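PDB 4D70: sortase family protein, which is a class D sortase, a cysteine transpeptidase that probably cleaves a sorting signal and joins the protein carrying it to an amino group of the cell envelope. Local coordinates for residues A[129-134]-A[163-168]; A[73-78]-A[103-108]. All coordinates share one frame; numbering follows the deposited sequence.

Contact 1: A[129-134]-A[163-168]; sequences IKITTL and KTMTIV
Where Ile129 and Ile131 face Met165 and Ile167, the strands 129-132 and 163-168 run at 105° to each other, their axes no closer than 10.4 Å, and no hydrogen bond joins them. They are not sheet neighbours but opposing parts of the curled sheet of the sortase beta-barrel, meeting through its apolar interior. Met165 spans much of the gap. Its CG sits between the backbone N and the carbonyl carbon (chi1 69°), and the chain runs extended from CA to SD. These torsions put the sulfur SD 3.8 Å from the branch methyl CG2 of Ile129, the two side chains crossing at a slant; the bend at the last torsion then brings CE to 4.1 Å from the same CG2. Ile131 reaches toward the thioether, its methylene CG1 4.1 Å from Met165 SD. Ile64 of the strand 60-66 packs against both isoleucines of 129-134, and Tyr140 touches Met165, so this apolar cluster is buried. Ile129 divides its two branches between two partners: CG2 goes to the methionine, and CG1, anti to the carbonyl carbon, carries CD1 tip to tip with Ile167 CD1 at 4.0 Å.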
loop_
_atom_site.group_PDB
_atom_site.type_symbol
_atom_site.label_atom_id
_atom_site.label_comp_id
_atom_site.label_asym_id
_atom_site.label_seq_id
_atom_site.Cartn_x
_atom_site.Cartn_y
_atom_site.Cartn_z
ATOM N N ILE A 129 -3.456 -1.152 10.317
ATOM C CA ILE A 129 -3.181 -1.625 8.993
ATOM C C ILE A 129 -2.016 -2.606 9.111
ATOM O O ILE A 129 -0.908 -2.248 9.512
ATOM C CB ILE A 129 -2.781 -0.506 7.997
ATOM C CG1 ILE A 129 -3.942 0.536 7.820
ATOM C CG2 ILE A 129 -2.424 -1.064 6.642
ATOM C CD1 ILE A 129 -3.413 1.848 7.281
ATOM N N LYS A 130 -2.273 -3.826 8.725
ATOM C CA LYS A 130 -1.268 -4.885 8.772
ATOM C C LYS A 130 -0.659 -5.151 7.394
ATOM O O LYS A 130 -1.351 -5.390 6.438
ATOM C CB LYS A 130 -1.896 -6.170 9.341
ATOM C CG LYS A 130 -0.929 -7.367 9.450
ATOM C CD LYS A 130 -1.691 -8.681 9.604
ATOM C CE LYS A 130 -2.360 -8.825 10.938
ATOM N NZ LYS A 130 -3.229 -10.034 10.855
ATOM N N ILE A 131 0.658 -5.113 7.329
ATOM C CA ILE A 131 1.406 -5.260 6.098
ATOM C C ILE A 131 2.365 -6.425 6.292
ATOM O O ILE A 131 3.207 -6.409 7.191
ATOM C CB ILE A 131 2.201 -4.028 5.711
ATOM C CG1 ILE A 131 1.277 -2.798 5.647
ATOM C CG2 ILE A 131 2.904 -4.255 4.360
ATOM C CD1 ILE A 131 0.249 -2.784 4.518
ATOM N N THR A 132 2.194 -7.445 5.445
ATOM C CA THR A 132 2.988 -8.707 5.546
ATOM C C THR A 132 3.853 -8.863 4.350
ATOM O O THR A 132 3.354 -8.944 3.204
ATOM C CB THR A 132 2.016 -9.885 5.622
ATOM O OG1 THR A 132 1.144 -9.638 6.714
ATOM C CG2 THR A 132 2.743 -11.171 5.852
ATOM N N THR A 133 5.168 -8.836 4.570
ATOM C CA THR A 133 6.083 -9.086 3.494
ATOM C C THR A 133 6.439 -10.601 3.513
ATOM O O THR A 133 5.917 -11.351 4.318
ATOM C CB THR A 133 7.406 -8.317 3.659
ATOM O OG1 THR A 133 8.051 -8.734 4.865
ATOM C CG2 THR A 133 7.137 -6.802 3.752
ATOM N N LEU A 134 7.405 -10.997 2.716
ATOM C CA LEU A 134 7.825 -12.399 2.751
ATOM C C LEU A 134 8.572 -12.774 4.009
ATOM O O LEU A 134 8.720 -13.958 4.324
ATOM C CB LEU A 134 8.695 -12.722 1.550
ATOM C CG LEU A 134 8.008 -12.566 0.210
ATOM C CD1 LEU A 134 9.031 -12.802 -0.909
ATOM C CD2 LEU A 134 6.804 -13.452 0.052
ATOM N N LYS A 163 9.072 5.630 10.855
ATOM C CA LYS A 163 8.676 4.512 10.031
ATOM C C LYS A 163 7.188 4.639 9.894
ATOM O O LYS A 163 6.467 4.387 10.862
ATOM C CB LYS A 163 9.064 3.146 10.690
ATOM C CG LYS A 163 10.591 2.902 10.785
ATOM C CD LYS A 163 10.915 1.618 11.530
ATOM C CE LYS A 163 12.409 1.260 11.691
ATOM N NZ LYS A 163 12.856 0.894 10.335
ATOM N N THR A 164 6.723 5.073 8.719
ATOM C CA THR A 164 5.338 5.415 8.491
ATOM C C THR A 164 4.889 4.887 7.188
ATOM O O THR A 164 5.653 4.276 6.447
ATOM C CB THR A 164 5.102 6.960 8.464
ATOM O OG1 THR A 164 5.807 7.554 7.346
ATOM C CG2 THR A 164 5.548 7.607 9.716
ATOM N N MET A 165 3.583 4.991 6.963
ATOM C CA MET A 165 3.017 4.590 5.710
ATOM C C MET A 165 1.905 5.522 5.343
ATOM O O MET A 165 1.422 6.286 6.169
ATOM C CB MET A 165 2.504 3.134 5.646
ATOM C CG MET A 165 1.284 2.818 6.475
ATOM S SD MET A 165 0.595 1.204 6.090
ATOM C CE MET A 165 -0.125 1.496 4.484
ATOM N N THR A 166 1.537 5.468 4.051
ATOM C CA THR A 166 0.577 6.424 3.471
ATOM C C THR A 166 -0.268 5.703 2.461
ATOM O O THR A 166 0.237 4.908 1.702
ATOM C CB THR A 166 1.307 7.587 2.723
ATOM O OG1 THR A 166 2.143 8.318 3.650
ATOM C CG2 THR A 166 0.299 8.630 2.118
ATOM N N ILE A 167 -1.575 5.952 2.505
ATOM C CA ILE A 167 -2.514 5.468 1.475
ATOM C C ILE A 167 -3.129 6.666 0.797
ATOM O O ILE A 167 -3.607 7.557 1.453
ATOM C CB ILE A 167 -3.645 4.620 2.087
ATOM C CG1 ILE A 167 -3.053 3.469 2.910
ATOM C CG2 ILE A 167 -4.563 4.117 0.967
ATOM C CD1 ILE A 167 -4.034 2.427 3.378
ATOM N N VAL A 168 -3.040 6.718 -0.506
ATOM C CA VAL A 168 -3.608 7.792 -1.305
ATOM C C VAL A 168 -4.776 7.288 -2.162
ATOM O O VAL A 168 -4.595 6.377 -2.981
ATOM C CB VAL A 168 -2.540 8.342 -2.302
ATOM C CG1 VAL A 168 -3.074 9.555 -3.093
ATOM C CG2 VAL A 168 -1.297 8.724 -1.533
#

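Contact 2: A[73-78]-A[103-108]; sequences TVIAEG and FSIAGH
Ile75 reaches across to Phe103 and Ile105 with no backbone bond between the segments; the nearest CA atoms, those of Ile75 and Ile105, are 7.9 Å apart. The packed part is small and wholly apolar. Ile75 holds CG1 anti to its carbonyl carbon (chi1 -61°) and continues extended, which sends CD1 into the angle between two partners. This methyl meets the Phe103 ring at its edge, near the ring plane, 3.8 Å from CZ and 4.1 Å from CE2. The same CD1 lies 4.1 Å from Ile105 CD1, and a second methyl pair, Ile75 CG2 to Ile105 CG2, also closes to 4.1 Å, so the two isoleucines, crossing at about a right angle, touch through both branches. Ile88 packs on both of them, and the His90 ring meets that of Phe103.

Beyond this cluster the side chains no longer touch. Ala106 CB stays 5.9 Å from Gly78 O, and the buried Glu77 turns to His90, its OE1 hydrogen-bonded to ND1 there. The partly exposed His108 stands well away from 73-78, against Cys170, consistent with the histidine and cysteine of a sortase active site. Strand 88-90 pairs with both 71-77 and 101-109, so the contact bridges the two strands flanking it in the curled sheet, on the inner side of the sortase beta-barrel.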
loop_
_atom_site.group_PDB
_atom_site.type_symbol
_atom_site.label_atom_id
_atom_site.label_comp_id
_atom_site.label_asym_id
_atom_site.label_seq_id
_atom_site.Cartn_x
_atom_site.Cartn_y
_atom_site.Cartn_z
ATOM N N THR A 73 -5.903 -8.113 0.786
ATOM C CA THR A 73 -5.433 -8.305 -0.572
ATOM C C THR A 73 -3.932 -8.127 -0.641
ATOM O O THR A 73 -3.236 -8.394 0.321
ATOM C CB THR A 73 -6.225 -7.438 -1.577
ATOM O OG1 THR A 73 -5.860 -7.794 -2.918
ATOM C CG2 THR A 73 -5.948 -5.940 -1.398
ATOM N N VAL A 74 -3.442 -7.761 -1.815
ATOM C CA VAL A 74 -2.045 -7.733 -2.130
ATOM C C VAL A 74 -1.696 -6.326 -2.623
ATOM O O VAL A 74 -2.564 -5.613 -3.115
ATOM C CB VAL A 74 -1.694 -8.742 -3.251
ATOM C CG1 VAL A 74 -2.366 -8.368 -4.577
ATOM C CG2 VAL A 74 -0.211 -8.860 -3.453
ATOM N N ILE A 75 -0.428 -5.962 -2.447
ATOM C CA ILE A 75 0.125 -4.727 -2.956
ATOM C C ILE A 75 1.073 -5.033 -4.047
ATOM O O ILE A 75 1.967 -5.810 -3.850
ATOM C CB ILE A 75 0.794 -3.903 -1.867
ATOM C CG1 ILE A 75 -0.278 -3.539 -0.809
ATOM C CG2 ILE A 75 1.416 -2.603 -2.467
ATOM C CD1 ILE A 75 0.303 -3.049 0.482
ATOM N N ALA A 76 0.872 -4.399 -5.203
ATOM C CA ALA A 76 1.816 -4.566 -6.345
ATOM C C ALA A 76 2.860 -3.473 -6.377
ATOM O O ALA A 76 2.616 -2.370 -5.924
ATOM C CB ALA A 76 1.048 -4.561 -7.659
ATOM N N GLU A 77 4.013 -3.749 -6.964
ATOM C CA GLU A 77 4.974 -2.706 -7.218
ATOM C C GLU A 77 4.580 -1.775 -8.342
ATOM O O GLU A 77 4.087 -2.200 -9.364
ATOM C CB GLU A 77 6.347 -3.301 -7.527
ATOM C CG GLU A 77 7.461 -2.285 -7.787
ATOM C CD GLU A 77 7.795 -1.384 -6.604
ATOM O OE1 GLU A 77 7.213 -1.554 -5.515
ATOM O OE2 GLU A 77 8.644 -0.481 -6.758
ATOM N N GLY A 78 4.772 -0.474 -8.124
ATOM C CA GLY A 78 4.484 0.522 -9.117
ATOM C C GLY A 78 3.206 1.272 -8.918
ATOM O O GLY A 78 2.273 0.792 -8.252
ATOM N N PHE A 103 6.303 4.306 3.553
ATOM C CA PHE A 103 5.833 3.301 2.605
ATOM C C PHE A 103 4.481 3.797 2.065
ATOM O O PHE A 103 3.499 3.820 2.811
ATOM C CB PHE A 103 5.650 1.959 3.377
ATOM C CG PHE A 103 4.906 0.901 2.617
ATOM C CD1 PHE A 103 5.361 0.470 1.365
ATOM C CD2 PHE A 103 3.781 0.297 3.148
ATOM C CE1 PHE A 103 4.667 -0.495 0.664
ATOM C CE2 PHE A 103 3.073 -0.658 2.434
ATOM C CZ PHE A 103 3.524 -1.067 1.196
ATOM N N SER A 104 4.467 4.163 0.785
ATOM C CA SER A 104 3.333 4.795 0.170
ATOM C C SER A 104 2.640 3.971 -0.890
ATOM O O SER A 104 3.267 3.335 -1.737
ATOM C CB SER A 104 3.744 6.099 -0.469
ATOM O OG SER A 104 4.245 6.978 0.502
ATOM N N ILE A 105 1.321 3.925 -0.791
ATOM C CA ILE A 105 0.513 3.103 -1.677
ATOM C C ILE A 105 -0.584 3.903 -2.308
ATOM O O ILE A 105 -1.117 4.869 -1.710
ATOM C CB ILE A 105 0.072 1.792 -1.041
ATOM C CG1 ILE A 105 -0.789 1.941 0.183
ATOM C CG2 ILE A 105 1.344 1.052 -0.634
ATOM C CD1 ILE A 105 -1.428 0.639 0.653
ATOM N N ALA A 106 -0.947 3.516 -3.524
ATOM C CA ALA A 106 -1.950 4.264 -4.331
ATOM C C ALA A 106 -3.124 3.358 -4.524
ATOM O O ALA A 106 -2.974 2.187 -4.910
ATOM C CB ALA A 106 -1.374 4.639 -5.683
ATOM N N GLY A 107 -4.292 3.877 -4.237
ATOM C CA GLY A 107 -5.512 3.123 -4.307
ATOM C C GLY A 107 -6.539 3.734 -5.227
ATOM O O GLY A 107 -7.730 3.599 -5.035
ATOM N N HIS A 108 -6.048 4.398 -6.242
ATOM C CA HIS A 108 -6.923 4.989 -7.250
ATOM C C HIS A 108 -6.173 4.991 -8.544
ATOM O O HIS A 108 -4.925 4.953 -8.530
ATOM C CB HIS A 108 -7.257 6.429 -6.873
ATOM C CG HIS A 108 -6.069 7.341 -6.931
ATOM N ND1 HIS A 108 -5.895 8.285 -7.925
ATOM C CD2 HIS A 108 -5.026 7.495 -6.086
ATOM C CE1 HIS A 108 -4.786 8.966 -7.695
ATOM N NE2 HIS A 108 -4.247 8.511 -6.578
#

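How the contacts relate
From the N terminus, 73-78 comes first; after helix 81-86 and strand 88-90 the chain returns at 103-108, and contact 2 closes a loop of 24 residues. Only later does 129-134 open contact 1, which closes 28 residues on, at 163-168, after strand 137-148. The two are thus in series, neither nested nor crossed. They are joined laterally: strands 101-109 and 163-171 are parallel neighbours, with probable hydrogen bonds from Thr166 N to Phe103 O and from Gly107 N to Val168 O, both 2.8 Å. Ile105 packs on Ile167, and Ile64 of strand 60-66 also touches Ile75 and Ile105, so it belongs to both clusters and ties them into one barrel core.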